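Local coordinates for extracellular solute-binding protein family 1 (Alicyclobacillus acidocaldarius subsp. acidocaldarius, PDB 4OVJ) that probably binds a small solute, such as a sugar, outside the cell membrane and delivers it to an ABC-type importer, at residues I92-K97 / I125-G131; I112-S116 / V335-V339; A276-P280 / L358-A362; E288-P294 / L363-I369; P294-W298 / V330-P334. All blocks are in the same frame, centred on the assembly; numbering follows the deposited sequence. Where two conformers were deposited one is given.

Interaction 1: residues I92-K97 / I125-G131; sequences IDAYAK and IDGGLYG
Ala96 sets its methyl group over one face of the Tyr130 ring, CB lying 4.1 Å from the ring centroid and displaced toward the rim, a CH-pi contact. The same methyl also meets Ile125, whose CG1 is 4.0 Å from Ala96 CB, so this one methyl touches both an aromatic and an aliphatic partner. Ile125 runs at about a right angle to both Asp93 and Lys97. Its CG1 branch stands anti to the carbonyl carbon (chi1 -59°), which sends CD1 to the helix backbone, 3.7 Å from Asp93 CA. Helix 92-98 is thereby packed against a beta hairpin: a type I' turn from Ile125 to Gly128 joins strand 124-125 to the start of the long strand 128-144. At the solvent-facing margin Lys97 NZ bridges to Asp93 OD1 at 2.9 Å, using the syn lone pair of the carboxylate, and this intrahelical pair lies across the Ile125 CG2 methyl. Asp126 on the turn brings a second carboxylate near the lysine, with OD2 4.0 Å from Lys97 NZ, beyond salt-bridge range but probably still attractive. Deeper in, Ile92 CD1 reaches the backbone at Gly131 N (3.7 Å), while Leu101 touches both Ile92 and Tyr130.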
# COMPACT_ATOMS: atom_id res chain seq x y z
N ILE A 92 -14.05 -6.35 4.55
CA ILE A 92 -13.79 -7.66 5.13
C ILE A 92 -14.44 -7.80 6.51
O ILE A 92 -14.97 -8.87 6.83
CB ILE A 92 -12.28 -8.00 5.14
CG1 ILE A 92 -12.07 -9.47 5.51
CG2 ILE A 92 -11.51 -7.06 6.06
CD1 ILE A 92 -10.69 -9.98 5.19
N ASP A 93 -14.44 -6.74 7.31
CA ASP A 93 -15.05 -6.81 8.65
C ASP A 93 -16.52 -7.18 8.53
O ASP A 93 -17.01 -8.05 9.27
CB ASP A 93 -14.92 -5.48 9.40
CG ASP A 93 -15.61 -5.51 10.76
OD1 ASP A 93 -15.02 -6.08 11.71
OD2 ASP A 93 -16.73 -4.95 10.89
N ALA A 94 -17.23 -6.51 7.63
CA ALA A 94 -18.67 -6.72 7.47
C ALA A 94 -18.97 -8.16 7.08
O ALA A 94 -19.80 -8.83 7.71
CB ALA A 94 -19.24 -5.75 6.46
N TYR A 95 -18.28 -8.66 6.05
CA TYR A 95 -18.49 -10.03 5.58
C TYR A 95 -18.12 -11.07 6.66
O TYR A 95 -18.84 -12.05 6.85
CB TYR A 95 -17.72 -10.28 4.28
CG TYR A 95 -18.44 -9.73 3.07
CD1 TYR A 95 -18.27 -8.42 2.66
CD2 TYR A 95 -19.34 -10.51 2.36
CE1 TYR A 95 -18.94 -7.91 1.56
CE2 TYR A 95 -20.02 -10.01 1.26
CZ TYR A 95 -19.82 -8.71 0.87
OH TYR A 95 -20.50 -8.20 -0.21
N ALA A 96 -17.03 -10.82 7.36
CA ALA A 96 -16.54 -11.73 8.40
C ALA A 96 -17.51 -11.80 9.57
O ALA A 96 -17.83 -12.89 10.03
CB ALA A 96 -15.17 -11.29 8.90
N LYS A 97 -17.99 -10.65 10.02
CA LYS A 97 -18.86 -10.60 11.19
C LYS A 97 -20.23 -11.21 10.92
O LYS A 97 -20.86 -11.76 11.84
CB LYS A 97 -18.98 -9.16 11.70
CG LYS A 97 -17.67 -8.76 12.35
CD LYS A 97 -17.73 -7.47 13.15
CE LYS A 97 -16.55 -7.43 14.11
NZ LYS A 97 -16.07 -6.05 14.36
N ILE A 125 -10.01 -10.68 11.88
CA ILE A 125 -11.15 -10.02 12.51
C ILE A 125 -11.46 -10.86 13.75
O ILE A 125 -11.67 -12.06 13.65
CB ILE A 125 -12.37 -9.97 11.57
CG1 ILE A 125 -12.07 -9.22 10.26
CG2 ILE A 125 -13.56 -9.32 12.27
CD1 ILE A 125 -11.88 -7.72 10.41
N ASP A 126 -11.45 -10.24 14.93
CA ASP A 126 -11.79 -10.94 16.18
C ASP A 126 -11.20 -12.35 16.30
O ASP A 126 -11.93 -13.31 16.58
CB ASP A 126 -13.32 -11.03 16.32
CG ASP A 126 -13.98 -9.67 16.39
OD1 ASP A 126 -13.33 -8.69 16.81
OD2 ASP A 126 -15.18 -9.59 16.02
N GLY A 127 -9.90 -12.47 16.06
CA GLY A 127 -9.17 -13.72 16.29
C GLY A 127 -9.20 -14.74 15.16
O GLY A 127 -8.48 -15.74 15.21
N GLY A 128 -10.01 -14.50 14.13
CA GLY A 128 -10.08 -15.39 12.97
C GLY A 128 -9.39 -14.73 11.80
O GLY A 128 -9.34 -13.49 11.73
N LEU A 129 -8.88 -15.54 10.88
CA LEU A 129 -8.23 -15.03 9.67
C LEU A 129 -9.20 -15.22 8.50
O LEU A 129 -9.47 -16.34 8.10
CB LEU A 129 -6.93 -15.79 9.41
CG LEU A 129 -6.20 -15.51 8.10
CD1 LEU A 129 -5.74 -14.07 8.03
CD2 LEU A 129 -5.03 -16.48 7.92
N TYR A 130 -9.70 -14.13 7.95
CA TYR A 130 -10.78 -14.21 6.96
C TYR A 130 -10.41 -13.83 5.54
O TYR A 130 -11.22 -13.95 4.62
CB TYR A 130 -11.98 -13.42 7.46
CG TYR A 130 -12.53 -14.04 8.72
CD1 TYR A 130 -13.27 -15.22 8.67
CD2 TYR A 130 -12.29 -13.47 9.96
CE1 TYR A 130 -13.77 -15.80 9.81
CE2 TYR A 130 -12.79 -14.04 11.12
CZ TYR A 130 -13.53 -15.21 11.04
OH TYR A 130 -14.01 -15.78 12.19
N GLY A 131 -9.18 -13.38 5.35
CA GLY A 131 -8.66 -13.09 4.03
C GLY A 131 -7.16 -13.08 4.09
O GLY A 131 -6.57 -12.75 5.11

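Interaction 2: residues I112-S116 / V335-V339; sequences ISTIS and VSSSV
Thr114 has more area buried by the contact than any other residue, and it meets the start of helix 337-345 with its backbone and side chain together. Its carbonyl O accepts from Ser337 N at 2.9 Å, a nearly straight bond (161° at the hydrogen) arriving in the carbonyl plane on a lone pair. Thr114 CB rests 3.4 Å from Ser336 OG, and the CG2 methyl extends over Ser338 OG. OG1 occupies the position between the backbone N and the carbonyl carbon (chi1 53°), leaving CG2 to face the serines while the hydroxyl bonds to Asn319 OD1 from helix 307-319. Asn319 OD1 is also a partner of Ser336 OG, so one amide oxygen ties the two sides of the contact to a third element.

The motif on the helix side is an N-cap. Ser336 OG, anti to its own backbone N, receives weak bonds from Ser338 N and Val339 N at the first turn, while the type I turn from Ile112 to Ile115 presents the Thr114 carbonyl to the Ser337 amide.

Ile115 and Val335, equal in buried area, form the apolar flank. Ile115 CG2 lies 3.9 Å from Val335 CG2; Ile115 also touches Leu120 and Ile132, and Val335 packs on Val119, Leu136 and Leu318. Water bridges the segments at two places: one molecule joins Ser113 O to the Ser337 hydroxyl, and a second links main chain to main chain, donating to Val335 O (3.0 Å) and accepting from Ser116 N.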
# COMPACT_ATOMS: atom_id res chain seq x y z
N ILE A 112 1.28 -20.27 4.62
CA ILE A 112 1.44 -18.88 5.01
C ILE A 112 2.84 -18.59 5.55
O ILE A 112 3.09 -17.47 5.99
CB ILE A 112 0.38 -18.43 6.03
CG1 ILE A 112 0.47 -19.29 7.32
CG2 ILE A 112 -0.98 -18.46 5.36
CD1 ILE A 112 -0.22 -18.68 8.51
N SER A 113 3.74 -19.56 5.47
CA SER A 113 5.13 -19.38 5.91
C SER A 113 5.89 -18.38 5.03
O SER A 113 6.94 -17.86 5.43
CB SER A 113 5.87 -20.73 5.95
OG SER A 113 6.19 -21.19 4.64
N THR A 114 5.33 -18.11 3.85
CA THR A 114 5.89 -17.21 2.86
C THR A 114 5.38 -15.77 3.01
O THR A 114 5.76 -14.89 2.24
CB THR A 114 5.50 -17.68 1.45
OG1 THR A 114 4.07 -17.85 1.39
CG2 THR A 114 6.20 -19.01 1.09
N ILE A 115 4.51 -15.55 4.00
CA ILE A 115 3.84 -14.27 4.18
C ILE A 115 4.23 -13.74 5.56
O ILE A 115 4.30 -14.50 6.51
CB ILE A 115 2.31 -14.44 4.07
CG1 ILE A 115 1.96 -15.00 2.69
CG2 ILE A 115 1.60 -13.11 4.31
CD1 ILE A 115 0.49 -15.30 2.46
N SER A 116 4.48 -12.44 5.65
CA SER A 116 4.87 -11.85 6.92
C SER A 116 3.71 -11.82 7.89
O SER A 116 2.57 -11.56 7.50
CB SER A 116 5.40 -10.43 6.73
OG SER A 116 6.79 -10.47 6.54
N VAL A 335 2.79 -11.15 -2.67
CA VAL A 335 2.80 -11.31 -1.23
C VAL A 335 3.76 -12.40 -0.74
O VAL A 335 4.28 -12.32 0.37
CB VAL A 335 1.36 -11.56 -0.72
CG1 VAL A 335 0.82 -12.88 -1.23
CG2 VAL A 335 1.32 -11.48 0.79
N SER A 336 3.99 -13.41 -1.56
CA SER A 336 4.75 -14.59 -1.17
C SER A 336 6.25 -14.40 -1.37
O SER A 336 6.67 -14.05 -2.46
CB SER A 336 4.33 -15.80 -2.01
OG SER A 336 5.26 -16.86 -1.86
N SER A 337 7.02 -14.68 -0.33
CA SER A 337 8.49 -14.59 -0.43
C SER A 337 9.05 -15.55 -1.48
O SER A 337 10.02 -15.22 -2.17
CB SER A 337 9.14 -14.86 0.92
OG SER A 337 8.79 -16.14 1.44
N SER A 338 8.45 -16.73 -1.61
CA SER A 338 8.95 -17.71 -2.60
C SER A 338 8.69 -17.22 -4.03
O SER A 338 9.55 -17.36 -4.89
CB SER A 338 8.38 -19.11 -2.35
OG SER A 338 6.98 -19.13 -2.46
N VAL A 339 7.53 -16.60 -4.27
CA VAL A 339 7.21 -16.07 -5.59
C VAL A 339 8.14 -14.91 -5.91
O VAL A 339 8.68 -14.83 -7.01
CB VAL A 339 5.73 -15.63 -5.68
CG1 VAL A 339 5.47 -14.83 -6.94
CG2 VAL A 339 4.83 -16.84 -5.60
O HOH W 1 8.86 -15.87 4.32
O HOH W 2 4.38 -10.95 2.99

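Interaction 3: residues A276-P280 / L358-A362; sequences ALALP and LVNEA
Leu358 projects from helix 350-365 onto Leu277 and Leu279, packing the helix against the end of strand 275-278 in an alpha/beta arrangement of the periplasmic-binding-protein type. The strand pairs with the antiparallel neighbour 128-144 through Ala276 and Ala278, and the helix runs alongside its end, Leu358 level with Leu277 and Ala362 level with Leu279.

Contacts between apolar side chains carry most of the interface. Leu358 and Leu277 cross at about a right angle: Leu277 CD1 touches Leu358 CB at 3.9 Å, and Leu277 CB approaches Leu358 CG just as closely. Leu358 holds CG anti to its backbone N (chi1 -173°), which turns the branched end to the strand, between Leu277 and Leu279. There two leucines meet methyl against methyl, with Leu358 CD2 3.7 Å from Leu279 CD2. One turn further along the helix, Ala362 offers only a methyl, and Leu279 CD2 fits beside it, 3.8 Å from Ala362 CB.

A second kind of contact sets side-chain carbons against main chain. Leu358 CD2 presses on Ala278 C at 3.7 Å, while the other methyl of Leu279 lies along the helix backbone near Glu361 O. No hydrogen bond crosses between the segments. The charged end of Glu361 turns away and forms a salt bridge with Lys364, leaving the aliphatic base of its side chain at the margin, where Glu361 CB is 4.2 Å from Leu279 CD1.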
# COMPACT_ATOMS: atom_id res chain seq x y z
N ALA A 276 17.27 4.50 -6.99
CA ALA A 276 17.41 3.50 -5.95
C ALA A 276 16.36 3.76 -4.88
O ALA A 276 15.70 4.80 -4.88
CB ALA A 276 18.81 3.53 -5.36
N LEU A 277 16.23 2.79 -3.99
CA LEU A 277 15.20 2.77 -2.97
C LEU A 277 15.77 2.63 -1.57
O LEU A 277 16.69 1.85 -1.33
CB LEU A 277 14.26 1.61 -3.25
CG LEU A 277 13.65 1.53 -4.65
CD1 LEU A 277 12.83 0.27 -4.83
CD2 LEU A 277 12.79 2.74 -4.88
N ALA A 278 15.21 3.40 -0.66
CA ALA A 278 15.51 3.29 0.76
C ALA A 278 14.21 3.18 1.53
O ALA A 278 13.17 3.64 1.07
CB ALA A 278 16.28 4.49 1.24
N LEU A 279 14.27 2.56 2.70
CA LEU A 279 13.12 2.63 3.60
C LEU A 279 12.98 4.07 4.10
O LEU A 279 13.98 4.79 4.23
CB LEU A 279 13.29 1.68 4.79
CG LEU A 279 13.31 0.20 4.42
CD1 LEU A 279 13.60 -0.62 5.66
CD2 LEU A 279 12.01 -0.24 3.75
N PRO A 280 11.75 4.51 4.39
CA PRO A 280 11.56 5.89 4.81
C PRO A 280 12.16 6.19 6.19
O PRO A 280 12.41 5.27 6.99
CB PRO A 280 10.05 6.10 4.79
CG PRO A 280 9.44 4.78 4.52
CD PRO A 280 10.50 3.75 4.29
N LEU A 358 13.46 -4.04 -1.86
CA LEU A 358 13.02 -3.06 -0.87
C LEU A 358 11.90 -3.65 -0.01
O LEU A 358 11.91 -3.53 1.22
CB LEU A 358 12.55 -1.78 -1.57
CG LEU A 358 12.17 -0.53 -0.77
CD1 LEU A 358 10.82 -0.64 -0.10
CD2 LEU A 358 13.26 -0.18 0.24
N VAL A 359 10.93 -4.32 -0.65
CA VAL A 359 9.82 -4.90 0.11
C VAL A 359 10.36 -5.95 1.09
O VAL A 359 9.92 -6.00 2.23
CB VAL A 359 8.70 -5.43 -0.80
CG1 VAL A 359 7.64 -6.17 -0.01
CG2 VAL A 359 8.02 -4.29 -1.54
N ASN A 360 11.34 -6.74 0.69
CA ASN A 360 11.93 -7.69 1.63
C ASN A 360 12.51 -7.01 2.88
O ASN A 360 12.36 -7.50 3.98
CB ASN A 360 12.97 -8.57 0.94
CG ASN A 360 12.35 -9.56 -0.03
OD1 ASN A 360 11.14 -9.82 -0.01
ND2 ASN A 360 13.18 -10.14 -0.89
N GLU A 361 13.15 -5.85 2.71
CA GLU A 361 13.61 -5.08 3.85
C GLU A 361 12.47 -4.45 4.65
O GLU A 361 12.51 -4.42 5.87
CB GLU A 361 14.63 -4.03 3.42
CG GLU A 361 15.89 -4.68 2.90
CD GLU A 361 16.52 -5.63 3.92
OE1 GLU A 361 16.70 -5.22 5.09
OE2 GLU A 361 16.79 -6.79 3.55
N ALA A 362 11.43 -3.98 3.95
CA ALA A 362 10.26 -3.41 4.61
C ALA A 362 9.58 -4.42 5.50
O ALA A 362 9.11 -4.09 6.59
CB ALA A 362 9.27 -2.90 3.59

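Interaction 4: residues E288-P294 / L363-I369; sequences EGLYIKP and LKVATPI
Tyr291 and Ile369 cross obliquely, the isoleucine CG1 lying 3.7 Å from Tyr291 CD2. With chi1 at -170° and an extended chain, Ile369 passes the ring and brings CD1 to the CD carbon of Pro294, 3.8 Å away. Ile292 and Leu363 meet at about a right angle: Leu363 CD2 touches Ile292 CG1, and Ala366 CB lies 3.7 Å from Ile292 CD1. Here the chain leaving helix 350-365 runs beside the lead-in to strand 293-300 of the mixed sheet, which pairs with strand 128-144 through Lys293 and Asn137. The two chains, extended over 290-294 and 366-369, are joined by a single direct hydrogen bond, Thr367 N to Leu290 O (3.0 Å, 164° at the hydrogen). Elsewhere a water molecule takes the place of direct pairing, accepting from Ile292 N and donating to Thr367 O. Glu288 meets Val365 at the other end. Its bend at chi2 (56°) folds the carboxylate back so that OE2 accepts from Leu290 N through the anti lone pair; the same oxygen forms a salt bridge with Arg157. The Glu288 CG methylene rests 3.2 Å from Val365 O. Arg193 of helix 185-194 binds Gly289 O and Pro368 O, one backbone carbonyl from each side.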
# COMPACT_ATOMS: atom_id res chain seq x y z
N GLU A 288 7.71 2.21 15.16
CA GLU A 288 7.84 2.00 13.72
C GLU A 288 6.60 2.54 13.02
O GLU A 288 5.47 2.13 13.34
CB GLU A 288 8.05 0.52 13.39
CG GLU A 288 8.18 0.21 11.90
CD GLU A 288 9.30 0.99 11.22
OE1 GLU A 288 10.47 0.74 11.55
OE2 GLU A 288 9.01 1.85 10.34
N GLY A 289 6.81 3.44 12.07
CA GLY A 289 5.72 3.97 11.26
C GLY A 289 5.31 3.09 10.10
O GLY A 289 4.16 3.13 9.66
N LEU A 290 6.25 2.31 9.57
CA LEU A 290 6.01 1.63 8.31
C LEU A 290 5.00 0.51 8.48
O LEU A 290 5.01 -0.21 9.48
CB LEU A 290 7.31 1.06 7.77
CG LEU A 290 7.33 0.68 6.28
CD1 LEU A 290 7.12 1.89 5.38
CD2 LEU A 290 8.65 -0.01 5.96
N TYR A 291 4.13 0.39 7.50
CA TYR A 291 3.20 -0.73 7.36
C TYR A 291 3.21 -1.16 5.91
O TYR A 291 3.61 -0.41 5.02
CB TYR A 291 1.77 -0.34 7.76
CG TYR A 291 1.23 0.84 6.97
CD1 TYR A 291 1.58 2.15 7.31
CD2 TYR A 291 0.43 0.65 5.86
CE1 TYR A 291 1.12 3.23 6.58
CE2 TYR A 291 -0.05 1.72 5.13
CZ TYR A 291 0.32 3.01 5.48
OH TYR A 291 -0.15 4.08 4.75
N ILE A 292 2.76 -2.38 5.68
CA ILE A 292 2.54 -2.89 4.34
C ILE A 292 1.06 -2.78 4.05
O ILE A 292 0.24 -3.26 4.82
CB ILE A 292 2.99 -4.36 4.21
CG1 ILE A 292 4.37 -4.58 4.81
CG2 ILE A 292 2.95 -4.79 2.75
CD1 ILE A 292 5.46 -3.71 4.23
N LYS A 293 0.71 -2.16 2.94
CA LYS A 293 -0.69 -2.01 2.57
C LYS A 293 -1.08 -3.23 1.74
O LYS A 293 -0.46 -3.50 0.72
CB LYS A 293 -0.87 -0.75 1.74
CG LYS A 293 -2.30 -0.46 1.31
CD LYS A 293 -2.36 0.86 0.55
CE LYS A 293 -3.63 0.97 -0.26
NZ LYS A 293 -4.79 1.23 0.62
N PRO A 294 -2.10 -3.99 2.19
CA PRO A 294 -2.61 -5.08 1.36
C PRO A 294 -3.45 -4.53 0.22
O PRO A 294 -4.39 -3.75 0.44
CB PRO A 294 -3.44 -5.89 2.35
CG PRO A 294 -3.97 -4.86 3.30
CD PRO A 294 -2.93 -3.78 3.40
N LEU A 363 9.51 -5.67 5.04
CA LEU A 363 8.81 -6.71 5.80
C LEU A 363 9.50 -7.03 7.12
O LEU A 363 8.86 -7.51 8.07
CB LEU A 363 8.67 -7.97 4.96
CG LEU A 363 7.71 -7.83 3.79
CD1 LEU A 363 7.88 -9.01 2.85
CD2 LEU A 363 6.28 -7.72 4.28
N LYS A 364 10.81 -6.77 7.20
CA LYS A 364 11.53 -6.97 8.46
C LYS A 364 11.10 -6.01 9.57
O LYS A 364 11.15 -6.37 10.74
CB LYS A 364 13.03 -6.88 8.24
CG LYS A 364 13.57 -8.00 7.37
CD LYS A 364 15.05 -7.77 7.09
CE LYS A 364 15.64 -8.91 6.27
NZ LYS A 364 17.02 -8.54 5.86
N VAL A 365 10.68 -4.80 9.21
CA VAL A 365 10.36 -3.77 10.19
C VAL A 365 8.88 -3.44 10.31
O VAL A 365 8.47 -2.93 11.33
CB VAL A 365 11.12 -2.44 9.91
CG1 VAL A 365 12.61 -2.69 9.81
CG2 VAL A 365 10.60 -1.74 8.66
N ALA A 366 8.08 -3.72 9.29
CA ALA A 366 6.74 -3.14 9.22
C ALA A 366 5.85 -3.71 10.31
O ALA A 366 5.97 -4.87 10.70
CB ALA A 366 6.12 -3.39 7.85
N THR A 367 4.96 -2.88 10.83
CA THR A 367 3.97 -3.33 11.78
C THR A 367 2.61 -3.30 11.09
O THR A 367 2.49 -2.77 9.99
CB THR A 367 3.97 -2.45 13.03
OG1 THR A 367 3.52 -1.15 12.69
CG2 THR A 367 5.36 -2.36 13.64
N PRO A 368 1.58 -3.88 11.73
CA PRO A 368 0.30 -3.97 11.04
C PRO A 368 -0.29 -2.62 10.67
O PRO A 368 -0.14 -1.63 11.39
CB PRO A 368 -0.59 -4.68 12.07
CG PRO A 368 0.36 -5.52 12.85
CD PRO A 368 1.58 -4.65 12.98
N ILE A 369 -0.97 -2.61 9.54
CA ILE A 369 -1.71 -1.45 9.07
C ILE A 369 -2.80 -1.09 10.10
O ILE A 369 -3.32 -1.96 10.80
CB ILE A 369 -2.29 -1.74 7.67
CG1 ILE A 369 -2.86 -0.47 7.04
CG2 ILE A 369 -3.33 -2.86 7.73
CD1 ILE A 369 -3.25 -0.64 5.58
O HOH W 3 3.85 0.74 14.63
O HOH W 4 2.46 -4.44 7.73
O HOH W 5 -0.36 -4.95 7.28

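Interaction 5: residues P294-W298 / V330-P334; sequences PSQFW and VRGIP
The Arg331 guanidinium has the Trp298 CH2 corner over one face, 3.8 Å above the plane and offset toward the rim, while Gln296 OE1 lies at its edge. Seen from the indole, Arg331 NH2 approaches the ring edge, 4.0 Å from Trp298 CH2; the two planes are inclined by 52°, so this is not a parallel stack. The amide of Gln296 stands almost perpendicular to the guanidinium.

These groups sit where strand 293-300 of the mixed sheet of this solute-binding protein faces the loop leading into the short strand 333-334. Both strands pair antiparallel with strand 128-144, which backs the contact.

Arg331 NE donates to Gln296 OE1 at 2.7 Å. The oxygen is almost exactly in the guanidinium plane, yet the donor stands well above the amide carbonyl plane, so the bond does not follow a lone pair and bends to 145° at the hydrogen. The arginine chain is extended from CG to NE, which carries the guanidinium from the loop to the strand and makes it cross Gln296 at about a right angle. Gln296 OE1 has a second donor in Asn134 ND2, and Arg331 NH2 binds Gln86 OE1 and Thr41 OG1. Bonds at NE and NH2 together probably restrict rotation of the guanidinium.

The remaining link uses the arginine main chain. Ser295, its OG anti to the carbonyl carbon (chi1 -57°), donates to Arg331 O at 2.6 Å, the hydroxyl oxygen tilted somewhat from the carbonyl plane.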
# COMPACT_ATOMS: atom_id res chain seq x y z
N PRO A 294 -2.10 -3.99 2.19
CA PRO A 294 -2.61 -5.08 1.36
C PRO A 294 -3.45 -4.53 0.22
O PRO A 294 -4.39 -3.75 0.44
CB PRO A 294 -3.44 -5.89 2.35
CG PRO A 294 -3.97 -4.86 3.30
CD PRO A 294 -2.93 -3.78 3.40
N SER A 295 -3.13 -4.90 -1.01
CA SER A 295 -3.87 -4.37 -2.15
C SER A 295 -5.31 -4.87 -2.12
O SER A 295 -6.26 -4.13 -2.36
CB SER A 295 -3.21 -4.79 -3.45
OG SER A 295 -1.87 -4.35 -3.45
N GLN A 296 -5.43 -6.16 -1.87
CA GLN A 296 -6.70 -6.89 -1.87
C GLN A 296 -6.44 -8.17 -1.12
O GLN A 296 -5.32 -8.42 -0.69
CB GLN A 296 -7.18 -7.25 -3.29
CG GLN A 296 -6.79 -6.35 -4.43
CD GLN A 296 -7.16 -6.95 -5.77
OE1 GLN A 296 -7.08 -8.18 -5.96
NE2 GLN A 296 -7.54 -6.11 -6.70
N PHE A 297 -7.47 -8.99 -0.98
CA PHE A 297 -7.40 -10.26 -0.26
C PHE A 297 -8.08 -11.35 -1.06
O PHE A 297 -9.03 -11.09 -1.80
CB PHE A 297 -8.15 -10.20 1.07
CG PHE A 297 -7.61 -9.22 2.06
CD1 PHE A 297 -7.92 -7.88 1.95
CD2 PHE A 297 -6.84 -9.65 3.13
CE1 PHE A 297 -7.41 -6.96 2.86
CE2 PHE A 297 -6.35 -8.74 4.05
CZ PHE A 297 -6.62 -7.39 3.90
N TRP A 298 -7.63 -12.59 -0.85
CA TRP A 298 -8.39 -13.77 -1.22
C TRP A 298 -9.14 -14.26 0.01
O TRP A 298 -8.55 -14.44 1.07
CB TRP A 298 -7.50 -14.91 -1.71
CG TRP A 298 -6.57 -14.59 -2.82
CD1 TRP A 298 -5.24 -14.82 -2.83
CD2 TRP A 298 -6.88 -13.99 -4.09
NE1 TRP A 298 -4.69 -14.42 -4.01
CE2 TRP A 298 -5.68 -13.90 -4.81
CE3 TRP A 298 -8.06 -13.52 -4.68
CZ2 TRP A 298 -5.61 -13.35 -6.08
CZ3 TRP A 298 -7.99 -12.99 -5.95
CH2 TRP A 298 -6.78 -12.91 -6.64
N VAL A 330 0.46 -6.45 -11.43
CA VAL A 330 -0.72 -5.68 -11.72
C VAL A 330 -1.41 -5.18 -10.43
O VAL A 330 -1.76 -4.01 -10.32
CB VAL A 330 -1.68 -6.52 -12.62
CG1 VAL A 330 -2.97 -5.78 -12.89
CG2 VAL A 330 -0.99 -6.90 -13.94
N ARG A 331 -1.57 -6.06 -9.44
CA ARG A 331 -2.20 -5.70 -8.16
C ARG A 331 -1.24 -5.12 -7.12
O ARG A 331 -1.66 -4.63 -6.07
CB ARG A 331 -2.86 -6.93 -7.57
CG ARG A 331 -4.08 -7.42 -8.32
CD ARG A 331 -4.49 -8.75 -7.74
NE ARG A 331 -5.83 -9.19 -8.15
CZ ARG A 331 -6.13 -9.79 -9.30
NH1 ARG A 331 -5.21 -10.05 -10.22
NH2 ARG A 331 -7.38 -10.16 -9.53
N GLY A 332 0.05 -5.21 -7.41
CA GLY A 332 1.09 -4.82 -6.47
C GLY A 332 2.21 -5.85 -6.44
O GLY A 332 2.31 -6.72 -7.31
N ILE A 333 3.05 -5.74 -5.42
CA ILE A 333 4.16 -6.66 -5.24
C ILE A 333 3.64 -8.00 -4.72
O ILE A 333 2.80 -8.02 -3.82
CB ILE A 333 5.17 -6.08 -4.24
CG1 ILE A 333 5.73 -4.78 -4.79
CG2 ILE A 333 6.30 -7.07 -3.98
CD1 ILE A 333 6.16 -4.93 -6.23
N PRO A 334 4.12 -9.12 -5.27
CA PRO A 334 3.65 -10.41 -4.80
C PRO A 334 3.82 -10.60 -3.30
O PRO A 334 4.85 -10.23 -2.73
CB PRO A 334 4.51 -11.41 -5.55
CG PRO A 334 4.85 -10.71 -6.82
CD PRO A 334 5.01 -9.27 -6.44

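Place in the fold and chemistry vary together across these contacts. Interactions 1 and 3 lie on opposite sides of the chain's centre, their centres about 30 Å apart, and both pack a helix against the same sheet without a hydrogen bond across; a charged pair fringes the former, leucines dominate the latter. Interactions 3 and 4 share helix 350-365 and touch through Leu290 and Ala362, but interaction 4 adds backbone pairing and water. Interaction 5, closest to the centre, shares Pro294 with interaction 4 and relies on side-chain hydrogen bonds instead. It meets interaction 2 through Pro334 and Val339, where a capping serine, Ser336, and a backbone bond to Ser337 do much of the polar work. None is wholly buried.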